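Local coordinates for hypothetical protein (Bacteroides fragilis, PDB 4JX0) that is of unknown function but binds magnesium and joins an N-terminal DUF1735-family domain to a C-terminal domain of the F5/F8 type C (discoidin-like) family, at residues F241-N246 with N314-F319. Sequence-based numbering, arbitrary orientation.
Sequences FRLDTN and NEVTAF. With MG (magnesium ion), chain D.
Asn314 gives its backbone N-H to Asp244 O (N to O 2.7 Å), while its own carbonyl oxygen turns the other way and binds the magnesium ion at 2.2 Å. Glu315 likewise serves both sides. Its carbonyl accepts the N-H of Asp244, and its side chain, with CG anti to the backbone N (chi1 -175°) and a bend at chi2, leads away from strand 241-244 to place OE1 on the metal at 2.4 Å. A water and Ser208, Asp211 and Asn213 complete the site; OE2 bonds Asn192. Val316 turns to the opposite face, where CG1 meets Leu243 CD1 and the Phe241 ring in loose apolar contact. Thr317 pairs with Arg242 through two backbone bonds, and their side chains run side by side; the arginine continues to Asp244, NH1 lying 3.0 Å from OD1, in a same-strand salt bridge. Ala318 CB packs obliquely against the Phe241 ring, 3.6 Å from CE2, whereas the Phe319 ring presents its edge to Arg242 CB. Strand 241-244 is thus held antiparallel between strands 315-319 and 283-294 in one sheet of the discoidin-like beta sandwich, with Phe241, Leu243 and Val316 packing on strands 227-232 and 296-304 of the other sheet.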
ATOM      1  N   PHE A 241     -14.447 -20.166   1.655  1.00 25.84           N
ATOM      2  CA  PHE A 241     -13.544 -21.317   1.755  1.00 25.35           C
ATOM      3  C   PHE A 241     -13.108 -21.618   3.170  1.00 30.70           C
ATOM      4  O   PHE A 241     -13.078 -20.724   4.008  1.00 32.22           O
ATOM      5  CB  PHE A 241     -12.268 -21.065   0.936  1.00 27.16           C
ATOM      6  CG  PHE A 241     -12.506 -20.833  -0.534  1.00 29.26           C
ATOM      7  CD1 PHE A 241     -12.777 -19.561  -1.020  1.00 32.16           C
ATOM      8  CD2 PHE A 241     -12.516 -21.892  -1.425  1.00 31.52           C
ATOM      9  CE1 PHE A 241     -13.026 -19.354  -2.372  1.00 33.28           C
ATOM     10  CE2 PHE A 241     -12.785 -21.682  -2.775  1.00 34.48           C
ATOM     11  CZ  PHE A 241     -13.027 -20.415  -3.242  1.00 32.62           C
ATOM     12  N   ARG A 242     -12.707 -22.877   3.411  1.00 26.97           N
ATOM     13  CA  ARG A 242     -12.118 -23.372   4.658  1.00 26.64           C
ATOM     14  C   ARG A 242     -10.722 -23.826   4.292  1.00 33.28           C
ATOM     15  O   ARG A 242     -10.577 -24.808   3.560  1.00 34.29           O
ATOM     16  CB  ARG A 242     -12.952 -24.515   5.267  1.00 24.92           C
ATOM     17  CG  ARG A 242     -12.342 -25.284   6.468  1.00 32.56           C
ATOM     18  CD  ARG A 242     -12.777 -26.751   6.493  1.00 42.95           C
ATOM     19  NE  ARG A 242     -13.311 -27.197   7.793  1.00 47.75           N
ATOM     20  CZ  ARG A 242     -12.636 -27.846   8.748  1.00 58.64           C
ATOM     21  NH1 ARG A 242     -11.346 -28.127   8.593  1.00 37.61           N
ATOM     22  NH2 ARG A 242     -13.249 -28.211   9.868  1.00 47.92           N
ATOM     23  N   LEU A 243      -9.705 -23.087   4.740  1.00 30.73           N
ATOM     24  CA  LEU A 243      -8.303 -23.405   4.485  1.00 31.18           C
ATOM     25  C   LEU A 243      -7.679 -23.947   5.770  1.00 35.17           C
ATOM     26  O   LEU A 243      -7.499 -23.184   6.720  1.00 35.21           O
ATOM     27  CB  LEU A 243      -7.526 -22.159   3.998  1.00 31.51           C
ATOM     28  CG  LEU A 243      -7.533 -21.896   2.502  1.00 36.84           C
ATOM     29  CD1 LEU A 243      -8.924 -21.623   2.002  1.00 37.06           C
ATOM     30  CD2 LEU A 243      -6.612 -20.739   2.159  1.00 40.38           C
ATOM     31  N   ASP A 244      -7.375 -25.248   5.820  1.00 31.15           N
ATOM     32  CA  ASP A 244      -6.721 -25.821   6.994  1.00 30.95           C
ATOM     33  C   ASP A 244      -5.280 -25.410   6.973  1.00 33.26           C
ATOM     34  O   ASP A 244      -4.614 -25.598   5.963  1.00 31.84           O
ATOM     35  CB  ASP A 244      -6.848 -27.341   7.046  1.00 33.41           C
ATOM     36  CG  ASP A 244      -8.230 -27.744   7.457  1.00 46.08           C
ATOM     37  OD1 ASP A 244      -9.164 -27.568   6.639  1.00 48.81           O
ATOM     38  OD2 ASP A 244      -8.414 -28.106   8.647  1.00 49.50           O
ATOM     39  N   THR A 245      -4.803 -24.839   8.064  1.00 30.58           N
ATOM     40  CA  THR A 245      -3.457 -24.310   8.149  1.00 31.13           C
ATOM     41  C   THR A 245      -2.787 -24.835   9.418  1.00 37.86           C
ATOM     42  O   THR A 245      -3.356 -25.665  10.127  1.00 38.80           O
ATOM     43  CB  THR A 245      -3.540 -22.775   8.051  1.00 35.26           C
ATOM     44  OG1 THR A 245      -2.240 -22.230   7.843  1.00 39.25           O
ATOM     45  CG2 THR A 245      -4.201 -22.125   9.260  1.00 32.50           C
ATOM     46  N   ASN A 246      -1.566 -24.377   9.674  1.00 35.35           N
ATOM     47  CA  ASN A 246      -0.782 -24.825  10.819  1.00 36.43           C
ATOM     48  C   ASN A 246      -1.431 -24.410  12.139  1.00 41.97           C
ATOM     49  O   ASN A 246      -2.078 -23.368  12.195  1.00 41.90           O
ATOM     50  CB  ASN A 246       0.631 -24.250  10.739  1.00 38.89           C
ATOM     51  CG  ASN A 246       1.631 -25.042  11.521  1.00 61.27           C
ATOM     52  OD1 ASN A 246       1.653 -25.000  12.748  1.00 55.01           O
ATOM     53  ND2 ASN A 246       2.459 -25.815  10.839  1.00 55.91           N
ATOM     54  N   ASN A 314      -3.182 -27.258   4.362  1.00 26.62           N
ATOM     55  CA  ASN A 314      -3.284 -28.709   4.514  1.00 26.76           C
ATOM     56  C   ASN A 314      -4.487 -29.299   3.785  1.00 30.86           C
ATOM     57  O   ASN A 314      -4.475 -30.488   3.457  1.00 30.89           O
ATOM     58  CB  ASN A 314      -3.388 -29.047   6.003  1.00 27.01           C
ATOM     59  CG  ASN A 314      -2.248 -28.510   6.830  1.00 49.74           C
ATOM     60  OD1 ASN A 314      -1.208 -28.118   6.306  1.00 41.10           O
ATOM     61  ND2 ASN A 314      -2.431 -28.448   8.142  1.00 47.10           N
ATOM     62  N   GLU A 315      -5.542 -28.488   3.580  1.00 26.67           N
ATOM     63  CA  GLU A 315      -6.778 -28.906   2.920  1.00 26.33           C
ATOM     64  C   GLU A 315      -7.569 -27.659   2.522  1.00 31.95           C
ATOM     65  O   GLU A 315      -7.570 -26.693   3.277  1.00 32.43           O
ATOM     66  CB  GLU A 315      -7.593 -29.795   3.880  1.00 27.47           C
ATOM     67  CG  GLU A 315      -8.846 -30.416   3.299  1.00 37.03           C
ATOM     68  CD  GLU A 315      -8.679 -31.639   2.422  1.00 52.67           C
ATOM     69  OE1 GLU A 315      -7.528 -32.062   2.167  1.00 40.93           O
ATOM     70  OE2 GLU A 315      -9.725 -32.177   1.991  1.00 43.55           O
ATOM     71  N   VAL A 316      -8.218 -27.667   1.343  1.00 28.99           N
ATOM     72  CA  VAL A 316      -9.036 -26.549   0.846  1.00 28.05           C
ATOM     73  C   VAL A 316     -10.444 -27.073   0.613  1.00 30.64           C
ATOM     74  O   VAL A 316     -10.601 -28.094  -0.063  1.00 30.08           O
ATOM     75  CB  VAL A 316      -8.448 -25.912  -0.442  1.00 31.80           C
ATOM     76  CG1 VAL A 316      -9.337 -24.785  -0.952  1.00 32.06           C
ATOM     77  CG2 VAL A 316      -7.030 -25.406  -0.211  1.00 31.38           C
ATOM     78  N   THR A 317     -11.458 -26.386   1.172  1.00 26.27           N
ATOM     79  CA  THR A 317     -12.873 -26.749   1.022  1.00 25.72           C
ATOM     80  C   THR A 317     -13.642 -25.513   0.603  1.00 30.34           C
ATOM     81  O   THR A 317     -13.537 -24.502   1.281  1.00 29.92           O
ATOM     82  CB  THR A 317     -13.425 -27.325   2.342  1.00 28.67           C
ATOM     83  OG1 THR A 317     -12.489 -28.260   2.894  1.00 33.62           O
ATOM     84  CG2 THR A 317     -14.783 -27.970   2.179  1.00 19.77           C
ATOM     85  N   ALA A 318     -14.399 -25.578  -0.507  1.00 27.43           N
ATOM     86  CA  ALA A 318     -15.221 -24.466  -0.995  1.00 27.10           C
ATOM     87  C   ALA A 318     -16.671 -24.685  -0.562  1.00 32.79           C
ATOM     88  O   ALA A 318     -17.046 -25.825  -0.312  1.00 33.21           O
ATOM     89  CB  ALA A 318     -15.124 -24.381  -2.505  1.00 27.92           C
ATOM     90  N   PHE A 319     -17.486 -23.611  -0.465  1.00 30.13           N
ATOM     91  CA  PHE A 319     -18.884 -23.699  -0.028  1.00 30.37           C
ATOM     92  C   PHE A 319     -19.849 -23.028  -1.010  1.00 34.89           C
ATOM     93  O   PHE A 319     -19.628 -21.866  -1.343  1.00 33.98           O
ATOM     94  CB  PHE A 319     -19.044 -23.047   1.352  1.00 31.92           C
ATOM     95  CG  PHE A 319     -18.293 -23.771   2.439  1.00 32.74           C
ATOM     96  CD1 PHE A 319     -16.944 -23.544   2.640  1.00 35.00           C
ATOM     97  CD2 PHE A 319     -18.931 -24.698   3.247  1.00 35.14           C
ATOM     98  CE1 PHE A 319     -16.239 -24.243   3.614  1.00 35.49           C
ATOM     99  CE2 PHE A 319     -18.231 -25.378   4.242  1.00 37.50           C
ATOM    100  CZ  PHE A 319     -16.886 -25.148   4.416  1.00 34.83           C
TER
HETATM  101 MG    MG D 402      -5.304 -32.432   2.935  1.00 22.58          MG
HETATM  102  O   HOH W   1      -3.240 -32.802   3.509  1.00 33.37           O